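Local coordinates for mosquitocidal toxin (Lysinibacillus sphaericus, PDB 2VSE), which probably kills mosquito larvae by ADP-ribosylating target proteins, its catalytic domain being joined to four ricin-B-like beta-trefoil lectin domains, at residues A[476-481]-A[488-493]; A[756-761]-A[774-779]; A[763-768]-A[816-821]. One frame throughout, in Å; residues are numbered along the deposited sequence.

In the fold
Interaction 1 comes first along the chain, in the ricin B lectin range 419-550; interactions 2 and 3 both lie in the last such range, 700-833. The centre of interaction 1 is about 67 Å from that of interaction 2 and about 69 Å from that of interaction 3, across the centre of the molecule. Interactions 2 and 3 are about 12 Å apart between centres, and their segments alternate in sequence. They meet where strand 755-758 pairs with strand 767-769, with Tyr758 N 2.9 Å from Ala767 O, probably a hydrogen bond. The contacts thus sample the hairpins and loops of two separate beta-trefoil lectin domains within one chain.

Interaction 1: residues A[476-481]-A[488-493]; sequences SLAWDS and VAATGD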
ATOM      1  N   SER A 476     -21.310  17.580  -3.419  1.00 49.28           N
ATOM      2  CA  SER A 476     -20.918  16.431  -2.621  1.00 49.43           C
ATOM      3  C   SER A 476     -22.064  15.441  -2.556  1.00 49.51           C
ATOM      4  O   SER A 476     -23.233  15.800  -2.774  1.00 49.79           O
ATOM      5  CB  SER A 476     -20.511  16.858  -1.211  1.00 49.58           C
ATOM      6  OG  SER A 476     -21.606  17.435  -0.503  1.00 50.41           O
ATOM      7  N   LEU A 477     -21.721  14.197  -2.250  1.00 49.48           N
ATOM      8  CA  LEU A 477     -22.682  13.110  -2.141  1.00 49.84           C
ATOM      9  C   LEU A 477     -23.623  13.360  -0.959  1.00 49.73           C
ATOM     10  O   LEU A 477     -23.165  13.518   0.169  1.00 49.83           O
ATOM     11  CB  LEU A 477     -21.920  11.799  -1.938  1.00 49.94           C
ATOM     12  CG  LEU A 477     -22.369  10.534  -2.657  1.00 50.72           C
ATOM     13  CD1 LEU A 477     -22.441  10.758  -4.165  1.00 50.38           C
ATOM     14  CD2 LEU A 477     -21.408   9.399  -2.333  1.00 50.17           C
ATOM     15  N   ALA A 478     -24.928  13.400  -1.225  1.00 49.57           N
ATOM     16  CA  ALA A 478     -25.935  13.717  -0.199  1.00 49.36           C
ATOM     17  C   ALA A 478     -27.126  12.772  -0.234  1.00 49.45           C
ATOM     18  O   ALA A 478     -27.419  12.155  -1.266  1.00 49.59           O
ATOM     19  CB  ALA A 478     -26.430  15.159  -0.344  1.00 48.87           C
ATOM     20  N   TRP A 479     -27.817  12.675   0.905  1.00 49.33           N
ATOM     21  CA  TRP A 479     -29.058  11.916   0.996  1.00 49.07           C
ATOM     22  C   TRP A 479     -30.247  12.856   0.794  1.00 49.12           C
ATOM     23  O   TRP A 479     -30.387  13.859   1.495  1.00 49.18           O
ATOM     24  CB  TRP A 479     -29.160  11.145   2.337  1.00 48.75           C
ATOM     25  CG  TRP A 479     -30.412  10.272   2.439  1.00 48.44           C
ATOM     26  CD1 TRP A 479     -30.937   9.467   1.462  1.00 48.10           C
ATOM     27  CD2 TRP A 479     -31.281  10.140   3.570  1.00 48.19           C
ATOM     28  NE1 TRP A 479     -32.070   8.836   1.917  1.00 46.94           N
ATOM     29  CE2 TRP A 479     -32.303   9.229   3.208  1.00 47.69           C
ATOM     30  CE3 TRP A 479     -31.296  10.695   4.857  1.00 48.11           C
ATOM     31  CZ2 TRP A 479     -33.340   8.874   4.086  1.00 47.78           C
ATOM     32  CZ3 TRP A 479     -32.331  10.340   5.729  1.00 47.83           C
ATOM     33  CH2 TRP A 479     -33.335   9.436   5.335  1.00 47.48           C
ATOM     34  N   ASP A 480     -31.085  12.534  -0.186  1.00 49.18           N
ATOM     35  CA  ASP A 480     -32.277  13.309  -0.484  1.00 49.29           C
ATOM     36  C   ASP A 480     -33.378  12.980   0.529  1.00 49.28           C
ATOM     37  O   ASP A 480     -34.415  12.417   0.178  1.00 49.26           O
ATOM     38  CB  ASP A 480     -32.741  13.032  -1.921  1.00 49.36           C
ATOM     39  CG  ASP A 480     -33.871  13.944  -2.363  1.00 49.24           C
ATOM     40  OD1 ASP A 480     -34.054  15.017  -1.751  1.00 48.90           O
ATOM     41  OD2 ASP A 480     -34.584  13.581  -3.319  1.00 50.02           O
ATOM     42  N   SER A 481     -33.138  13.364   1.779  1.00 49.37           N
ATOM     43  CA  SER A 481     -33.937  12.917   2.928  1.00 49.54           C
ATOM     44  C   SER A 481     -35.403  13.331   2.892  1.00 49.45           C
ATOM     45  O   SER A 481     -36.264  12.588   3.350  1.00 49.36           O
ATOM     46  CB  SER A 481     -33.320  13.436   4.213  1.00 49.41           C
ATOM     47  OG  SER A 481     -33.612  14.806   4.364  1.00 49.90           O
ATOM     48  N   VAL A 488     -27.999  11.536  -3.974  1.00 49.43           N
ATOM     49  CA  VAL A 488     -27.816  12.568  -4.992  1.00 48.86           C
ATOM     50  C   VAL A 488     -26.513  13.319  -4.725  1.00 48.75           C
ATOM     51  O   VAL A 488     -25.857  13.095  -3.702  1.00 48.96           O
ATOM     52  CB  VAL A 488     -29.024  13.564  -5.022  1.00 48.96           C
ATOM     53  CG1 VAL A 488     -30.357  12.822  -5.229  1.00 48.64           C
ATOM     54  CG2 VAL A 488     -29.078  14.446  -3.757  1.00 47.92           C
ATOM     55  N   ALA A 489     -26.143  14.198  -5.647  1.00 48.51           N
ATOM     56  CA  ALA A 489     -25.052  15.129  -5.429  1.00 48.42           C
ATOM     57  C   ALA A 489     -25.660  16.517  -5.306  1.00 48.26           C
ATOM     58  O   ALA A 489     -26.530  16.886  -6.093  1.00 48.40           O
ATOM     59  CB  ALA A 489     -24.060  15.069  -6.571  1.00 48.12           C
ATOM     60  N   ALA A 490     -25.217  17.281  -4.316  1.00 48.14           N
ATOM     61  CA  ALA A 490     -25.787  18.605  -4.093  1.00 48.15           C
ATOM     62  C   ALA A 490     -24.790  19.608  -3.528  1.00 48.28           C
ATOM     63  O   ALA A 490     -23.762  19.238  -2.942  1.00 47.94           O
ATOM     64  CB  ALA A 490     -27.028  18.510  -3.196  1.00 48.02           C
ATOM     65  N   THR A 491     -25.120  20.884  -3.723  1.00 48.38           N
ATOM     66  CA  THR A 491     -24.353  21.997  -3.183  1.00 48.62           C
ATOM     67  C   THR A 491     -24.556  22.108  -1.661  1.00 48.82           C
ATOM     68  O   THR A 491     -25.313  21.338  -1.066  1.00 48.58           O
ATOM     69  CB  THR A 491     -24.789  23.303  -3.837  1.00 48.48           C
ATOM     70  OG1 THR A 491     -26.199  23.479  -3.644  1.00 48.49           O
ATOM     71  CG2 THR A 491     -24.483  23.284  -5.327  1.00 48.46           C
ATOM     72  N   GLY A 492     -23.874  23.067  -1.041  1.00 48.99           N
ATOM     73  CA  GLY A 492     -24.044  23.334   0.377  1.00 49.17           C
ATOM     74  C   GLY A 492     -23.097  22.558   1.265  1.00 49.41           C
ATOM     75  O   GLY A 492     -22.404  21.643   0.823  1.00 49.29           O
ATOM     76  N   ASP A 493     -23.081  22.925   2.542  1.00 49.76           N
ATOM     77  CA  ASP A 493     -22.163  22.327   3.500  1.00 49.90           C
ATOM     78  C   ASP A 493     -22.919  21.994   4.794  1.00 49.84           C
ATOM     79  O   ASP A 493     -22.578  22.457   5.888  1.00 49.96           O
ATOM     80  CB  ASP A 493     -20.971  23.264   3.739  1.00 49.98           C
ATOM     81  CG  ASP A 493     -19.840  22.591   4.474  1.00 50.75           C
ATOM     82  OD1 ASP A 493     -19.478  21.465   4.098  1.00 52.47           O
ATOM     83  OD2 ASP A 493     -19.307  23.186   5.434  1.00 52.11           O
TER
HETATM   84  O   HOH W   1     -22.042  20.013  -1.396  1.00 42.31           O
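Val488 opens the second segment with a pair of backbone hydrogen bonds to Ala478: its N donates to Ala478 O at 2.8 Å, and its O accepts from Ala478 N at 2.7 Å. With CG1 lying beside its own backbone N (chi1 -56°), Val488 sends that methyl against Asp480 CB, 4.1 Å away, while CG2 leans over Ala478 O at 3.8 Å. The carboxylate of Asp480 is engaged elsewhere, by Thr484. Ala489 follows as the non-hydrogen-bonded partner of Leu477. Here the backbones draw in to 4.5 Å between CA atoms, and Ala489 CA makes a CA-H...O contact of 3.3 Å with Ser476 O. Ala490 closes the ladder in a second hydrogen-bonded pair, with Ser476, its N reaching Ser476 O at 2.9 Å and its O taking the N-H of Ser476. Its methyl shares a face of the ribbon with Ala478 CB and Val488. Beyond the strand, Gly492 turns its carbonyl back toward Ser476, and a water lying 2.8 Å from Ser476 OG joins that hydroxyl to Gly492 O, extending the link past the last backbone pair. Lys466 also binds Gly492 O and forms a salt bridge with Asp493.

Such a two-stranded antiparallel hairpin is a building block of the beta-trefoil, in which hairpins close one end of the barrel. On one face Leu477 and Ala489 pack against Val441 of strand 440-445; Ser476, on the other face, rests on Lys466 and Lys468 of strand 464-469, and Leu477 O accepts from Trp499.

Interaction 2: residues A[756-761]-A[774-779]; sequences FLYFQG and NDDLRS
Tyr758 and Arg778 form the close-packed middle of this contact. The aliphatic base of the arginine lies over one face of the tyrosine ring, Arg778 CB standing 3.8 Å from the centroid in a CH-pi contact displaced toward the rim. With CG of Tyr758 opposite its own backbone N (chi1 -163°), the ring reaches across Arg778 CB, and its hydroxyl end arrives at Asp776. There Tyr758 OH donates to the syn lone pair of Asp776 OD2, at 2.7 Å, with carboxylate and ring planes nearly perpendicular at 89°. The other oxygen, OD1, takes the backbone N-H of Arg778 at 3.1 Å on its anti side, but with the donor well out of the carboxylate plane. This Asx turn leaves the carboxylate gripped at both oxygens, just ahead of the short 3-10 segment 777-779.

Strand 755-758 belongs to the last ricin-B-like beta-trefoil domain, and the 774-779 loop leads into its strand 780-786. The strand end is tied to the loop where Phe759 N donates to Arg778 O at 2.9 Å, a carbonyl that also receives Asn796. Beside it, Ser779 CB packs 3.9 Å from Tyr758 CD1, and Ser779 OG donates to Asp776 O. A water sits between the carbonyl oxygens of Leu757 and Ser779.

Toward Gln760, which is exposed, the contact thins. The extended Arg778 chain carries its guanidinium obliquely past the Phe759 ring, where NH1 is 3.7 Å from CD2 and the planes differ by 26°; the guanidinium edge faces Phe759 O, and a cation-pi contact with Phe798 adds a further partner. Gln760 touches the loop little; its NE2 donates a hydrogen bond back to Phe759 O at 3.2 Å, from above the carbonyl plane.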
ATOM      1  N   PHE A 756      37.609  -2.238 -23.136  1.00 48.05           N
ATOM      2  CA  PHE A 756      36.186  -1.997 -23.321  1.00 47.65           C
ATOM      3  C   PHE A 756      35.524  -3.076 -24.174  1.00 48.15           C
ATOM      4  O   PHE A 756      36.056  -3.487 -25.204  1.00 48.04           O
ATOM      5  CB  PHE A 756      35.962  -0.634 -23.989  1.00 47.02           C
ATOM      6  CG  PHE A 756      36.309   0.557 -23.115  1.00 45.69           C
ATOM      7  CD1 PHE A 756      35.296   1.312 -22.509  1.00 43.84           C
ATOM      8  CD2 PHE A 756      37.640   0.935 -22.917  1.00 44.07           C
ATOM      9  CE1 PHE A 756      35.605   2.426 -21.702  1.00 44.60           C
ATOM     10  CE2 PHE A 756      37.969   2.046 -22.107  1.00 43.38           C
ATOM     11  CZ  PHE A 756      36.948   2.792 -21.497  1.00 43.92           C
ATOM     12  N   LEU A 757      34.358  -3.535 -23.740  1.00 48.53           N
ATOM     13  CA  LEU A 757      33.488  -4.339 -24.591  1.00 49.15           C
ATOM     14  C   LEU A 757      33.188  -3.540 -25.857  1.00 49.22           C
ATOM     15  O   LEU A 757      32.663  -2.419 -25.793  1.00 49.58           O
ATOM     16  CB  LEU A 757      32.191  -4.671 -23.864  1.00 49.15           C
ATOM     17  CG  LEU A 757      31.771  -6.136 -23.887  1.00 50.19           C
ATOM     18  CD1 LEU A 757      32.872  -7.070 -23.358  1.00 50.35           C
ATOM     19  CD2 LEU A 757      30.485  -6.322 -23.095  1.00 51.53           C
ATOM     20  N   TYR A 758      33.532  -4.111 -27.007  1.00 48.76           N
ATOM     21  CA  TYR A 758      33.593  -3.342 -28.250  1.00 47.91           C
ATOM     22  C   TYR A 758      33.009  -4.130 -29.436  1.00 48.12           C
ATOM     23  O   TYR A 758      33.394  -5.269 -29.706  1.00 48.18           O
ATOM     24  CB  TYR A 758      35.040  -2.978 -28.523  1.00 46.67           C
ATOM     25  CG  TYR A 758      35.227  -1.872 -29.517  1.00 45.86           C
ATOM     26  CD1 TYR A 758      35.157  -0.537 -29.124  1.00 41.97           C
ATOM     27  CD2 TYR A 758      35.498  -2.159 -30.867  1.00 44.93           C
ATOM     28  CE1 TYR A 758      35.324   0.465 -30.035  1.00 43.19           C
ATOM     29  CE2 TYR A 758      35.680  -1.145 -31.782  1.00 43.31           C
ATOM     30  CZ  TYR A 758      35.601   0.159 -31.365  1.00 43.58           C
ATOM     31  OH  TYR A 758      35.793   1.164 -32.276  1.00 44.17           O
ATOM     32  N   PHE A 759      32.084  -3.495 -30.136  1.00 48.19           N
ATOM     33  CA  PHE A 759      31.348  -4.092 -31.257  1.00 47.65           C
ATOM     34  C   PHE A 759      32.240  -4.213 -32.471  1.00 47.73           C
ATOM     35  O   PHE A 759      32.983  -3.294 -32.803  1.00 48.01           O
ATOM     36  CB  PHE A 759      30.150  -3.200 -31.580  1.00 47.50           C
ATOM     37  CG  PHE A 759      29.343  -3.634 -32.761  1.00 47.19           C
ATOM     38  CD1 PHE A 759      28.527  -4.759 -32.697  1.00 47.18           C
ATOM     39  CD2 PHE A 759      29.351  -2.881 -33.918  1.00 46.51           C
ATOM     40  CE1 PHE A 759      27.765  -5.140 -33.781  1.00 47.09           C
ATOM     41  CE2 PHE A 759      28.587  -3.258 -35.012  1.00 47.30           C
ATOM     42  CZ  PHE A 759      27.789  -4.382 -34.945  1.00 47.13           C
ATOM     43  N   GLN A 760      32.147  -5.355 -33.139  1.00 47.84           N
ATOM     44  CA  GLN A 760      33.004  -5.663 -34.272  1.00 48.34           C
ATOM     45  C   GLN A 760      32.187  -6.066 -35.481  1.00 48.17           C
ATOM     46  O   GLN A 760      32.720  -6.586 -36.451  1.00 48.22           O
ATOM     47  CB  GLN A 760      33.979  -6.800 -33.922  1.00 48.94           C
ATOM     48  CG  GLN A 760      35.001  -6.467 -32.860  1.00 48.79           C
ATOM     49  CD  GLN A 760      36.129  -5.641 -33.418  1.00 52.50           C
ATOM     50  OE1 GLN A 760      37.202  -6.174 -33.705  1.00 57.38           O
ATOM     51  NE2 GLN A 760      35.898  -4.337 -33.601  1.00 51.71           N
ATOM     52  N   GLY A 761      30.888  -5.819 -35.423  1.00 48.40           N
ATOM     53  CA  GLY A 761      29.998  -6.192 -36.517  1.00 48.50           C
ATOM     54  C   GLY A 761      29.081  -7.318 -36.082  1.00 48.75           C
ATOM     55  O   GLY A 761      29.430  -8.107 -35.203  1.00 49.25           O
ATOM     56  N   ASN A 774      35.433   8.759 -26.021  1.00 51.03           N
ATOM     57  CA  ASN A 774      34.145   8.867 -25.332  1.00 51.27           C
ATOM     58  C   ASN A 774      32.910   8.831 -26.231  1.00 50.63           C
ATOM     59  O   ASN A 774      31.813   8.539 -25.764  1.00 50.00           O
ATOM     60  CB  ASN A 774      34.114  10.106 -24.427  1.00 51.69           C
ATOM     61  CG  ASN A 774      34.590   9.801 -23.012  1.00 53.66           C
ATOM     62  OD1 ASN A 774      35.376  10.563 -22.432  1.00 56.09           O
ATOM     63  ND2 ASN A 774      34.121   8.677 -22.449  1.00 54.63           N
ATOM     64  N   ASP A 775      33.094   9.145 -27.508  1.00 50.46           N
ATOM     65  CA  ASP A 775      31.978   9.180 -28.441  1.00 50.53           C
ATOM     66  C   ASP A 775      31.896   7.943 -29.344  1.00 50.07           C
ATOM     67  O   ASP A 775      31.039   7.876 -30.222  1.00 50.32           O
ATOM     68  CB  ASP A 775      32.019  10.458 -29.281  1.00 50.82           C
ATOM     69  CG  ASP A 775      31.571  11.698 -28.495  1.00 52.89           C
ATOM     70  OD1 ASP A 775      30.667  11.569 -27.630  1.00 54.50           O
ATOM     71  OD2 ASP A 775      32.117  12.808 -28.749  1.00 53.85           O
ATOM     72  N   ASP A 776      32.763   6.958 -29.127  1.00 49.34           N
ATOM     73  CA  ASP A 776      32.781   5.757 -29.977  1.00 48.84           C
ATOM     74  C   ASP A 776      31.614   4.800 -29.647  1.00 48.51           C
ATOM     75  O   ASP A 776      31.691   3.980 -28.729  1.00 47.67           O
ATOM     76  CB  ASP A 776      34.136   5.042 -29.867  1.00 48.83           C
ATOM     77  CG  ASP A 776      34.337   3.925 -30.907  1.00 48.63           C
ATOM     78  OD1 ASP A 776      33.378   3.420 -31.531  1.00 49.09           O
ATOM     79  OD2 ASP A 776      35.500   3.522 -31.085  1.00 48.03           O
ATOM     80  N   LEU A 777      30.537   4.914 -30.423  1.00 48.38           N
ATOM     81  CA  LEU A 777      29.318   4.141 -30.172  1.00 48.23           C
ATOM     82  C   LEU A 777      29.531   2.627 -30.179  1.00 48.34           C
ATOM     83  O   LEU A 777      28.732   1.884 -29.607  1.00 48.37           O
ATOM     84  CB  LEU A 777      28.187   4.543 -31.130  1.00 47.90           C
ATOM     85  CG  LEU A 777      27.621   5.970 -30.969  1.00 47.42           C
ATOM     86  CD1 LEU A 777      26.479   6.223 -31.940  1.00 45.46           C
ATOM     87  CD2 LEU A 777      27.173   6.275 -29.524  1.00 44.16           C
ATOM     88  N   ARG A 778      30.618   2.162 -30.787  1.00 48.32           N
ATOM     89  CA  ARG A 778      30.911   0.729 -30.741  1.00 48.40           C
ATOM     90  C   ARG A 778      31.210   0.220 -29.326  1.00 48.40           C
ATOM     91  O   ARG A 778      31.091  -0.979 -29.078  1.00 48.89           O
ATOM     92  CB  ARG A 778      32.043   0.336 -31.690  1.00 48.41           C
ATOM     93  CG  ARG A 778      31.752   0.522 -33.171  1.00 48.55           C
ATOM     94  CD  ARG A 778      32.954   0.075 -33.984  1.00 49.94           C
ATOM     95  NE  ARG A 778      32.774   0.356 -35.397  1.00 54.44           N
ATOM     96  CZ  ARG A 778      32.431  -0.556 -36.304  1.00 57.62           C
ATOM     97  NH1 ARG A 778      32.244  -1.836 -35.943  1.00 58.92           N
ATOM     98  NH2 ARG A 778      32.284  -0.193 -37.575  1.00 56.70           N
ATOM     99  N   SER A 779      31.611   1.114 -28.423  1.00 48.04           N
ATOM    100  CA  SER A 779      31.880   0.762 -27.036  1.00 47.89           C
ATOM    101  C   SER A 779      30.680   1.003 -26.085  1.00 48.29           C
ATOM    102  O   SER A 779      30.796   0.786 -24.867  1.00 47.87           O
ATOM    103  CB  SER A 779      33.101   1.527 -26.535  1.00 47.48           C
ATOM    104  OG  SER A 779      32.813   2.900 -26.419  1.00 46.31           O
TER
HETATM  105  O   HOH W   2      32.278  -0.920 -23.551  1.00 25.05           O

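Interaction 3: residues A[763-768]-A[816-821]; sequences HNIVAT and PIITYQ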
ATOM      1  N   HIS A 763      27.335 -10.894 -36.308  1.00 47.88           N
ATOM      2  CA  HIS A 763      27.968 -12.241 -36.498  1.00 47.61           C
ATOM      3  C   HIS A 763      29.400 -12.337 -35.926  1.00 47.38           C
ATOM      4  O   HIS A 763      29.993 -13.395 -35.916  1.00 46.66           O
ATOM      5  CB  HIS A 763      27.896 -12.768 -37.980  1.00 47.23           C
ATOM      6  CG  HIS A 763      27.762 -14.286 -38.133  1.00 46.25           C
ATOM      7  ND1 HIS A 763      28.649 -15.040 -38.874  1.00 42.77           N
ATOM      8  CD2 HIS A 763      26.810 -15.163 -37.709  1.00 48.41           C
ATOM      9  CE1 HIS A 763      28.267 -16.308 -38.894  1.00 48.32           C
ATOM     10  NE2 HIS A 763      27.157 -16.435 -38.175  1.00 46.23           N
ATOM     11  N   ASN A 764      29.976 -11.236 -35.438  1.00 48.15           N
ATOM     12  CA  ASN A 764      31.409 -11.292 -35.104  1.00 47.29           C
ATOM     13  C   ASN A 764      31.665 -11.360 -33.617  1.00 47.38           C
ATOM     14  O   ASN A 764      30.849 -10.927 -32.833  1.00 47.33           O
ATOM     15  CB  ASN A 764      32.156 -10.175 -35.787  1.00 47.24           C
ATOM     16  CG  ASN A 764      32.050 -10.271 -37.280  1.00 46.94           C
ATOM     17  OD1 ASN A 764      31.793 -11.342 -37.805  1.00 47.61           O
ATOM     18  ND2 ASN A 764      32.240  -9.156 -37.978  1.00 47.15           N
ATOM     19  N   ILE A 765      32.780 -11.958 -33.235  1.00 47.53           N
ATOM     20  CA  ILE A 765      33.195 -11.954 -31.847  1.00 47.71           C
ATOM     21  C   ILE A 765      33.316 -10.515 -31.303  1.00 48.64           C
ATOM     22  O   ILE A 765      33.794  -9.608 -31.963  1.00 49.14           O
ATOM     23  CB  ILE A 765      34.533 -12.739 -31.658  1.00 47.94           C
ATOM     24  CG1 ILE A 765      34.325 -14.240 -31.979  1.00 47.17           C
ATOM     25  CG2 ILE A 765      35.134 -12.512 -30.246  1.00 46.60           C
ATOM     26  CD1 ILE A 765      35.610 -15.046 -32.253  1.00 46.85           C
ATOM     27  N   VAL A 766      32.865 -10.327 -30.078  1.00 49.24           N
ATOM     28  CA  VAL A 766      32.981  -9.047 -29.411  1.00 49.19           C
ATOM     29  C   VAL A 766      34.397  -8.840 -28.880  1.00 48.89           C
ATOM     30  O   VAL A 766      34.915  -9.686 -28.140  1.00 49.07           O
ATOM     31  CB  VAL A 766      31.955  -8.975 -28.291  1.00 48.96           C
ATOM     32  CG1 VAL A 766      32.008  -7.636 -27.627  1.00 49.15           C
ATOM     33  CG2 VAL A 766      30.568  -9.240 -28.881  1.00 48.30           C
ATOM     34  N   ALA A 767      35.020  -7.730 -29.268  1.00 48.10           N
ATOM     35  CA  ALA A 767      36.395  -7.433 -28.821  1.00 48.22           C
ATOM     36  C   ALA A 767      36.420  -6.757 -27.443  1.00 48.28           C
ATOM     37  O   ALA A 767      35.393  -6.284 -26.937  1.00 48.05           O
ATOM     38  CB  ALA A 767      37.136  -6.566 -29.846  1.00 46.96           C
ATOM     39  N   THR A 768      37.601  -6.732 -26.844  1.00 48.34           N
ATOM     40  CA  THR A 768      37.849  -5.859 -25.710  1.00 48.71           C
ATOM     41  C   THR A 768      38.925  -4.906 -26.191  1.00 49.54           C
ATOM     42  O   THR A 768      40.018  -5.334 -26.494  1.00 50.37           O
ATOM     43  CB  THR A 768      38.327  -6.645 -24.474  1.00 48.58           C
ATOM     44  OG1 THR A 768      39.550  -7.333 -24.777  1.00 46.87           O
ATOM     45  CG2 THR A 768      37.270  -7.643 -24.007  1.00 46.73           C
ATOM     46  N   PRO A 816      33.300 -17.927 -27.507  1.00 48.89           N
ATOM     47  CA  PRO A 816      33.247 -16.469 -27.651  1.00 49.03           C
ATOM     48  C   PRO A 816      31.848 -15.881 -27.467  1.00 49.55           C
ATOM     49  O   PRO A 816      30.854 -16.582 -27.665  1.00 49.33           O
ATOM     50  CB  PRO A 816      33.708 -16.245 -29.096  1.00 48.82           C
ATOM     51  CG  PRO A 816      33.533 -17.516 -29.755  1.00 48.83           C
ATOM     52  CD  PRO A 816      33.762 -18.581 -28.739  1.00 48.48           C
ATOM     53  N   ILE A 817      31.793 -14.599 -27.093  1.00 49.64           N
ATOM     54  CA  ILE A 817      30.568 -13.815 -27.151  1.00 49.20           C
ATOM     55  C   ILE A 817      30.618 -13.158 -28.513  1.00 49.39           C
ATOM     56  O   ILE A 817      31.666 -12.634 -28.903  1.00 49.56           O
ATOM     57  CB  ILE A 817      30.532 -12.757 -26.007  1.00 49.26           C
ATOM     58  CG1 ILE A 817      30.915 -13.387 -24.659  1.00 48.65           C
ATOM     59  CG2 ILE A 817      29.168 -12.086 -25.875  1.00 49.21           C
ATOM     60  CD1 ILE A 817      29.892 -14.386 -24.097  1.00 46.25           C
ATOM     61  N   ILE A 818      29.528 -13.267 -29.273  1.00 49.82           N
ATOM     62  CA  ILE A 818      29.378 -12.574 -30.573  1.00 49.18           C
ATOM     63  C   ILE A 818      28.267 -11.542 -30.418  1.00 49.46           C
ATOM     64  O   ILE A 818      27.686 -11.408 -29.310  1.00 49.33           O
ATOM     65  CB  ILE A 818      29.048 -13.549 -31.730  1.00 49.02           C
ATOM     66  CG1 ILE A 818      27.769 -14.338 -31.435  1.00 48.44           C
ATOM     67  CG2 ILE A 818      30.232 -14.492 -32.031  1.00 47.04           C
ATOM     68  CD1 ILE A 818      27.080 -14.882 -32.672  1.00 38.95           C
ATOM     69  N   THR A 819      27.971 -10.798 -31.479  1.00 48.79           N
ATOM     70  CA  THR A 819      26.717 -10.039 -31.482  1.00 49.35           C
ATOM     71  C   THR A 819      25.854 -10.594 -32.585  1.00 49.01           C
ATOM     72  O   THR A 819      26.356 -10.939 -33.633  1.00 49.73           O
ATOM     73  CB  THR A 819      26.888  -8.542 -31.696  1.00 49.53           C
ATOM     74  OG1 THR A 819      27.718  -8.320 -32.844  1.00 51.19           O
ATOM     75  CG2 THR A 819      27.501  -7.876 -30.458  1.00 48.86           C
ATOM     76  N   TYR A 820      24.554 -10.657 -32.342  1.00 48.71           N
ATOM     77  CA  TYR A 820      23.642 -11.312 -33.239  1.00 48.35           C
ATOM     78  C   TYR A 820      22.309 -10.623 -33.122  1.00 48.97           C
ATOM     79  O   TYR A 820      22.061  -9.903 -32.144  1.00 48.70           O
ATOM     80  CB  TYR A 820      23.523 -12.804 -32.849  1.00 47.92           C
ATOM     81  CG  TYR A 820      23.074 -13.673 -33.997  1.00 46.13           C
ATOM     82  CD1 TYR A 820      23.852 -13.801 -35.124  1.00 46.56           C
ATOM     83  CD2 TYR A 820      21.840 -14.317 -33.978  1.00 44.89           C
ATOM     84  CE1 TYR A 820      23.435 -14.575 -36.202  1.00 45.80           C
ATOM     85  CE2 TYR A 820      21.407 -15.066 -35.047  1.00 44.76           C
ATOM     86  CZ  TYR A 820      22.219 -15.200 -36.156  1.00 45.90           C
ATOM     87  OH  TYR A 820      21.818 -15.962 -37.231  1.00 46.71           O
ATOM     88  N   GLN A 821      21.446 -10.830 -34.109  1.00 49.77           N
ATOM     89  CA  GLN A 821      20.078 -10.309 -34.027  1.00 51.31           C
ATOM     90  C   GLN A 821      19.369 -10.836 -32.778  1.00 50.85           C
ATOM     91  O   GLN A 821      19.615 -11.970 -32.323  1.00 50.70           O
ATOM     92  CB  GLN A 821      19.276 -10.708 -35.261  1.00 51.29           C
ATOM     93  CG  GLN A 821      19.734  -9.991 -36.524  1.00 57.11           C
ATOM     94  CD  GLN A 821      20.873 -10.726 -37.303  1.00 63.39           C
ATOM     95  OE1 GLN A 821      21.622 -11.575 -36.759  1.00 62.04           O
ATOM     96  NE2 GLN A 821      20.990 -10.382 -38.597  1.00 64.56           N
TER
HETATM   97  O   HOH W   3      30.608  -7.964 -32.456  1.00 33.70           O
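The backbones of His763 to Val766 and Pro816 to Tyr820 run 129° apart and are bridged just once, between Ile765 and Ile818, whose CA atoms come to 4.1 Å. Val766 N donates to Ile817 O at 2.9 Å in a nearly straight bond (173°); the bonds from Thr819 N to Asn764 O and from His763 N to Thr819 O are more bent. Asn764 O also receives a water that accepts from Thr819 OG1.

Apolar side chains pack around the bridge. Ile765 turns CG1 beside its own backbone N (chi1 -65°), which brings that methylene obliquely against Pro816, 3.6 Å from its CB, and 4.1 Å from Ile818 CG2. Val766, pointing into the other segment, sets CG2 against Thr819 CG2 at 3.7 Å, and it also meets Leu804 of strand 802-806. At the far end, His763 and Tyr820 lie side by side, pointing the same way and touching edge to edge, with CD2 of the histidine 3.7 Å from CE1 of the tyrosine.

The contact thereby joins the approach to strand 767-769 to strand 817-821 within the last beta-trefoil domain. Its hydrogen bonds run between main-chain groups, with a water joining Thr819 OG1, and the side chains add mainly van der Waals contact; the two segments are thus held together without any ion pair crossing between them.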